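Local coordinates for bifunctional protein PutA (Bdellovibrio bacteriovorus, PDB 5UR2), which probably carries out proline breakdown to glutamate, pairing a flavin-dependent proline dehydrogenase with an NAD-dependent glutamate semialdehyde dehydrogenase in a single chain, at residues 198-203 with 243-248; 216-221 with 250-255. All coordinates share one frame; numbering follows the deposited sequence.

Interaction 1 (198-203 with 243-248); sequences KMTALY and YSVKHL. With P5F (N-propargylglycine-modified flavin adenine dinucleotide), chain F.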
# COMPACT_ATOMS: atom_id res chain seq x y z
N LYS B 198 -26.20 8.16 -43.60
CA LYS B 198 -25.16 8.10 -42.57
C LYS B 198 -23.89 7.67 -43.28
O LYS B 198 -23.83 6.55 -43.86
CB LYS B 198 -25.54 7.19 -41.41
CG LYS B 198 -25.82 7.76 -40.02
CD LYS B 198 -27.18 8.31 -39.64
CE LYS B 198 -27.23 9.39 -38.56
NZ LYS B 198 -28.51 10.01 -38.20
N MET B 199 -22.87 8.51 -43.26
CA MET B 199 -21.67 8.26 -44.06
C MET B 199 -20.93 6.98 -43.67
O MET B 199 -20.61 6.16 -44.53
CB MET B 199 -20.69 9.44 -43.96
CG MET B 199 -19.52 9.33 -44.94
SD MET B 199 -18.26 10.59 -44.77
CE MET B 199 -17.56 10.18 -43.15
N THR B 200 -20.65 6.78 -42.38
CA THR B 200 -19.86 5.61 -42.01
C THR B 200 -20.60 4.30 -42.23
O THR B 200 -19.97 3.24 -42.17
CB THR B 200 -19.43 5.70 -40.56
OG1 THR B 200 -20.58 5.55 -39.71
CG2 THR B 200 -18.76 7.05 -40.33
N ALA B 201 -21.90 4.33 -42.50
CA ALA B 201 -22.59 3.09 -42.82
C ALA B 201 -22.22 2.56 -44.20
O ALA B 201 -22.52 1.40 -44.50
CB ALA B 201 -24.09 3.28 -42.73
N LEU B 202 -21.57 3.36 -45.04
CA LEU B 202 -21.24 2.97 -46.40
C LEU B 202 -19.86 2.35 -46.55
O LEU B 202 -19.53 1.90 -47.65
CB LEU B 202 -21.32 4.18 -47.33
CG LEU B 202 -22.74 4.68 -47.49
CD1 LEU B 202 -22.74 6.06 -48.13
CD2 LEU B 202 -23.46 3.69 -48.35
N TYR B 203 -19.05 2.31 -45.51
CA TYR B 203 -17.70 1.77 -45.63
C TYR B 203 -17.22 1.34 -44.25
O TYR B 203 -17.32 2.13 -43.30
CB TYR B 203 -16.74 2.81 -46.23
CG TYR B 203 -15.28 2.38 -46.37
CD1 TYR B 203 -14.94 1.13 -46.87
CD2 TYR B 203 -14.24 3.24 -46.00
CE1 TYR B 203 -13.60 0.75 -47.01
CE2 TYR B 203 -12.90 2.87 -46.13
CZ TYR B 203 -12.59 1.62 -46.63
OH TYR B 203 -11.28 1.25 -46.76
N TYR B 243 -17.57 13.12 -33.43
CA TYR B 243 -16.54 14.11 -33.74
C TYR B 243 -15.35 13.49 -34.48
O TYR B 243 -14.72 14.16 -35.31
CB TYR B 243 -16.07 14.80 -32.46
CG TYR B 243 -15.19 16.01 -32.73
CD1 TYR B 243 -15.74 17.18 -33.27
CD2 TYR B 243 -13.83 15.98 -32.47
CE1 TYR B 243 -14.95 18.29 -33.51
CE2 TYR B 243 -13.03 17.10 -32.70
CZ TYR B 243 -13.59 18.24 -33.23
OH TYR B 243 -12.81 19.35 -33.47
N SER B 244 -15.04 12.21 -34.22
CA SER B 244 -13.90 11.58 -34.89
C SER B 244 -14.06 11.52 -36.42
O SER B 244 -13.06 11.33 -37.12
CB SER B 244 -13.70 10.16 -34.35
OG SER B 244 -14.88 9.39 -34.56
N VAL B 245 -15.27 11.68 -36.96
CA VAL B 245 -15.45 11.72 -38.40
C VAL B 245 -16.01 13.05 -38.87
O VAL B 245 -16.43 13.16 -40.03
CB VAL B 245 -16.33 10.56 -38.90
CG1 VAL B 245 -15.74 9.20 -38.50
CG2 VAL B 245 -17.75 10.68 -38.37
N LYS B 246 -16.06 14.07 -38.00
CA LYS B 246 -16.71 15.31 -38.41
C LYS B 246 -15.94 15.99 -39.54
O LYS B 246 -16.53 16.35 -40.56
CB LYS B 246 -16.86 16.28 -37.23
CG LYS B 246 -17.73 17.51 -37.54
CD LYS B 246 -16.92 18.70 -38.10
CE LYS B 246 -15.90 19.22 -37.07
NZ LYS B 246 -15.15 20.45 -37.53
N HIS B 247 -14.64 16.18 -39.36
CA HIS B 247 -13.84 16.86 -40.38
C HIS B 247 -13.83 16.05 -41.67
O HIS B 247 -14.00 16.60 -42.77
CB HIS B 247 -12.43 17.11 -39.84
CG HIS B 247 -11.56 17.92 -40.75
ND1 HIS B 247 -10.19 17.98 -40.61
CD2 HIS B 247 -11.87 18.69 -41.82
CE1 HIS B 247 -9.69 18.76 -41.56
NE2 HIS B 247 -10.68 19.19 -42.31
N LEU B 248 -13.67 14.73 -41.56
CA LEU B 248 -13.69 13.88 -42.75
C LEU B 248 -15.01 14.01 -43.51
O LEU B 248 -15.03 14.10 -44.74
CB LEU B 248 -13.41 12.44 -42.35
CG LEU B 248 -13.36 11.37 -43.45
CD1 LEU B 248 -12.24 11.67 -44.44
CD2 LEU B 248 -13.18 9.99 -42.83
PA P5F F . -32.50 21.29 -26.45
O1A P5F F . -32.78 22.82 -26.56
O2A P5F F . -32.91 20.62 -25.23
O5B P5F F . -31.05 20.90 -26.49
C5B P5F F . -30.51 19.66 -26.05
C4B P5F F . -29.07 19.54 -26.59
O4B P5F F . -28.15 20.37 -25.94
C3B P5F F . -28.44 18.18 -26.52
O3B P5F F . -28.90 17.33 -27.51
C2B P5F F . -27.01 18.48 -26.66
O2B P5F F . -26.71 18.67 -28.01
C1B P5F F . -26.88 19.78 -25.96
N9A P5F F . -26.42 19.68 -24.59
C8A P5F F . -27.00 18.96 -23.55
N7A P5F F . -26.27 19.15 -22.45
C5A P5F F . -25.20 20.01 -22.72
C6A P5F F . -24.14 20.52 -21.98
N6A P5F F . -23.99 20.21 -20.59
N1A P5F F . -23.23 21.33 -22.57
C2A P5F F . -23.33 21.66 -23.87
N3A P5F F . -24.35 21.15 -24.63
C4A P5F F . -25.28 20.34 -24.10
N1 P5F F . -27.75 15.27 -34.04
C2 P5F F . -26.44 15.03 -34.60
O2 P5F F . -25.34 15.17 -33.78
N3 P5F F . -26.28 14.67 -35.98
C4 P5F F . -27.39 14.52 -36.85
O4 P5F F . -27.16 14.16 -38.18
C4X P5F F . -28.77 14.76 -36.26
N5 P5F F . -29.99 14.50 -37.02
C5X P5F F . -31.21 15.17 -36.53
C6 P5F F . -32.34 15.45 -37.47
C7 P5F F . -33.48 16.16 -37.03
C7M P5F F . -34.61 16.44 -37.99
C8 P5F F . -33.55 16.63 -35.68
C8M P5F F . -34.75 17.40 -35.17
C9 P5F F . -32.49 16.38 -34.78
C9A P5F F . -31.29 15.62 -35.24
N10 P5F F . -30.18 15.38 -34.32
C10 P5F F . -28.90 15.12 -34.91
C1' P5F F . -30.30 15.59 -32.85
C2' P5F F . -30.10 17.05 -32.45
O2' P5F F . -28.79 17.39 -32.66
C3' P5F F . -30.47 17.37 -31.00
O3' P5F F . -29.65 16.64 -30.16
C4' P5F F . -31.91 17.06 -30.61
O4' P5F F . -32.68 17.18 -31.76
C5' P5F F . -32.47 17.86 -29.42
O5' P5F F . -32.07 19.21 -29.40
P P5F F . -33.02 20.47 -29.02
O1P P5F F . -32.70 21.87 -29.68
O2P P5F F . -34.44 19.84 -29.30
O3P P5F F . -33.15 20.34 -27.39
C21 P5F F . -29.66 11.91 -37.12
C22 P5F F . -29.85 13.25 -37.18
C23 P5F F . -28.39 11.26 -37.69
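M199 and T200 reach across to V245 and L248 beyond the C-terminal ends of the strands of a TIM barrel, the (βα)8 fold of the proline dehydrogenase part. The 198-203 turn follows barrel strand 194-197, while 243-248 leads from the neighbouring strand 235-238 into helix 246-257, with V245 at its N-cap position. The more buried part, with the larger share of the surface, belongs to M199. Its side chain runs out extended, CG anti to the backbone N (chi1 -171°), and only the last bond turns, so that the terminal methyl comes up against the start of the helix. M199 CE lies against both V245 CB and L248 CG, at 4.4 Å each. M199 also touches T249 and V252 of the same helix, and L248 packs on W211 and L218 of helix 211-232.

T200 covers less surface but makes the closest approach between the segments. It meets V245 at about a right angle, its CG2 4.1 Å from V245 CG1, and turns its polar branch elsewhere: OG1 hydrogen-bonds to E241. Contact between the segments is thus purely apolar and modest, with 140 Å² buried in all. The loose side lies where S244 and H247 are exposed; they play no part in the packing, although the H247 ring meets W211.

K198, the residue just before M199, takes the turn into the flavin site. Its chain bends at chi2 (84°) and runs to the inactivated cofactor, where the three-carbon remnant of N-propargylglycine bridges the lysine and flavin N5. Y403 OH is hydrogen-bonded to K198 NZ, and the remnant itself is fixed by a covalent bond of 1.4 Å from K198 NZ to C23 of the modified flavin.

Interaction 2 (216-221 with 250-255); sequences KILKDR and LEVFTE
This is a helix-to-helix contact on the outer layer of the barrel, partly apolar and partly ionic, in which K219 and L218 of one helix pack against V252 and E255 of the next. The axes of the two short segments approach to 9.5 Å and cross at -51°. The backbones come nearest at K219 and V252, whose CA atoms are 5.8 Å apart. On the buried side V252 CG2 lies against L218, 3.9 Å from its CB and close to its CD1 as well, the two side chains crossing at about a right angle. The other methyl, V252 CG1, meets the aliphatic part of K219, 4.0 Å from its CG.

Helices 211-232 and 246-257 are two neighbouring helices of the layer that surrounds the TIM barrel; they follow its consecutive strands 194-197 and 235-238. V252 also touches L222 and K215 of the first helix.

On the more exposed side the contact turns polar. The K219 chain slides past V252 and bends at chi3 (69°), and its NZ meets E255 OE1 nearly along its C-O axis, in a 2.6 Å salt bridge. K219 CE passes 3.8 Å from E255 CB on the way. K215, one turn earlier, forms a salt bridge to E255 OE2, which puts a lysine on each carboxylate oxygen, and it pairs with E251 too.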
# COMPACT_ATOMS: atom_id res chain seq x y z
N LYS B 216 -11.38 9.17 -50.50
CA LYS B 216 -11.74 8.76 -51.86
C LYS B 216 -12.75 7.62 -51.84
O LYS B 216 -13.69 7.61 -52.64
CB LYS B 216 -10.49 8.36 -52.65
CG LYS B 216 -10.81 7.74 -54.02
CD LYS B 216 -9.55 7.28 -54.73
CE LYS B 216 -9.80 5.99 -55.52
NZ LYS B 216 -10.86 6.15 -56.55
N ILE B 217 -12.57 6.65 -50.94
CA ILE B 217 -13.50 5.52 -50.89
C ILE B 217 -14.88 6.00 -50.43
O ILE B 217 -15.90 5.61 -51.02
CB ILE B 217 -12.96 4.40 -49.99
CG1 ILE B 217 -11.74 3.74 -50.63
CG2 ILE B 217 -14.05 3.36 -49.68
CD1 ILE B 217 -11.00 2.78 -49.70
N LEU B 218 -14.93 6.85 -49.40
CA LEU B 218 -16.22 7.35 -48.92
C LEU B 218 -16.95 8.11 -50.03
O LEU B 218 -18.14 7.89 -50.26
CB LEU B 218 -16.02 8.24 -47.69
CG LEU B 218 -15.61 7.47 -46.43
CD1 LEU B 218 -15.08 8.39 -45.34
CD2 LEU B 218 -16.76 6.65 -45.93
N LYS B 219 -16.24 8.98 -50.75
CA LYS B 219 -16.84 9.69 -51.87
C LYS B 219 -17.35 8.72 -52.93
O LYS B 219 -18.44 8.92 -53.48
CB LYS B 219 -15.83 10.66 -52.49
CG LYS B 219 -15.55 11.87 -51.63
CD LYS B 219 -14.22 12.56 -51.99
CE LYS B 219 -14.27 13.24 -53.34
NZ LYS B 219 -12.97 13.90 -53.65
N ASP B 220 -16.58 7.67 -53.23
CA ASP B 220 -17.00 6.70 -54.23
C ASP B 220 -18.29 6.00 -53.81
O ASP B 220 -19.13 5.69 -54.65
CB ASP B 220 -15.91 5.65 -54.50
CG ASP B 220 -14.70 6.22 -55.21
OD1 ASP B 220 -14.78 7.35 -55.72
OD2 ASP B 220 -13.67 5.51 -55.30
N ARG B 221 -18.45 5.72 -52.51
CA ARG B 221 -19.65 5.02 -52.08
C ARG B 221 -20.85 5.95 -52.04
O ARG B 221 -21.97 5.51 -52.32
CB ARG B 221 -19.42 4.39 -50.71
CG ARG B 221 -18.19 3.49 -50.62
CD ARG B 221 -18.41 2.14 -51.26
NE ARG B 221 -17.20 1.32 -51.30
CZ ARG B 221 -16.81 0.46 -50.35
NH1 ARG B 221 -17.53 0.30 -49.25
NH2 ARG B 221 -15.70 -0.24 -50.52
N LEU B 250 -17.00 16.55 -43.67
CA LEU B 250 -17.10 17.83 -44.36
C LEU B 250 -16.27 17.83 -45.65
O LEU B 250 -16.72 18.36 -46.67
CB LEU B 250 -16.68 18.95 -43.42
CG LEU B 250 -17.66 19.15 -42.25
CD1 LEU B 250 -17.23 20.30 -41.35
CD2 LEU B 250 -19.08 19.34 -42.76
N GLU B 251 -15.06 17.26 -45.62
CA GLU B 251 -14.27 17.14 -46.84
C GLU B 251 -14.96 16.23 -47.85
O GLU B 251 -15.00 16.53 -49.05
CB GLU B 251 -12.87 16.62 -46.52
CG GLU B 251 -12.03 17.61 -45.74
CD GLU B 251 -10.58 17.23 -45.66
OE1 GLU B 251 -10.15 16.26 -46.33
OE2 GLU B 251 -9.85 17.91 -44.92
N VAL B 252 -15.51 15.10 -47.39
CA VAL B 252 -16.22 14.20 -48.30
C VAL B 252 -17.36 14.95 -48.99
O VAL B 252 -17.50 14.92 -50.22
CB VAL B 252 -16.72 12.97 -47.52
CG1 VAL B 252 -17.73 12.17 -48.32
CG2 VAL B 252 -15.54 12.10 -47.08
N PHE B 253 -18.17 15.66 -48.20
CA PHE B 253 -19.37 16.32 -48.72
C PHE B 253 -19.02 17.43 -49.69
O PHE B 253 -19.59 17.51 -50.79
CB PHE B 253 -20.21 16.86 -47.56
CG PHE B 253 -21.41 17.62 -48.00
CD1 PHE B 253 -22.56 16.95 -48.41
CD2 PHE B 253 -21.41 19.01 -47.98
CE1 PHE B 253 -23.69 17.66 -48.81
CE2 PHE B 253 -22.53 19.72 -48.37
CZ PHE B 253 -23.67 19.04 -48.79
N THR B 254 -18.14 18.34 -49.28
CA THR B 254 -17.87 19.52 -50.09
C THR B 254 -17.16 19.14 -51.39
O THR B 254 -17.46 19.70 -52.45
CB THR B 254 -17.07 20.55 -49.29
OG1 THR B 254 -15.91 19.93 -48.71
CG2 THR B 254 -17.93 21.17 -48.20
N GLU B 255 -16.21 18.21 -51.33
CA GLU B 255 -15.54 17.80 -52.57
C GLU B 255 -16.52 17.10 -53.50
O GLU B 255 -16.48 17.31 -54.72
CB GLU B 255 -14.34 16.90 -52.26
CG GLU B 255 -13.16 17.60 -51.55
CD GLU B 255 -12.02 16.61 -51.23
OE1 GLU B 255 -12.01 15.52 -51.83
OE2 GLU B 255 -11.14 16.92 -50.41

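How the interactions relate
Interactions 1 and 2 have centres 10 Å apart and share helix 246-257, whose first turn serves interaction 1 and whose next turns serve interaction 2. They touch directly: L248 CD2 lies 3.5 Å from L218 CD1, and R221 NH1 sits 3.0 Å from L202 O in a probable hydrogen bond, while Y203 OH packs on I217 CD1 at 3.3 Å. The 198-203 turn thus meets helix 211-232 through L202 and Y203, and helix 246-257 through M199. In interaction 1, K198 is one of the pocket residues. Interaction 2 lies farther out, the V252 side chain being about 14 Å from the modified FAD. Both are away from the predicted aldehyde dehydrogenase active-site residues E746 and C780.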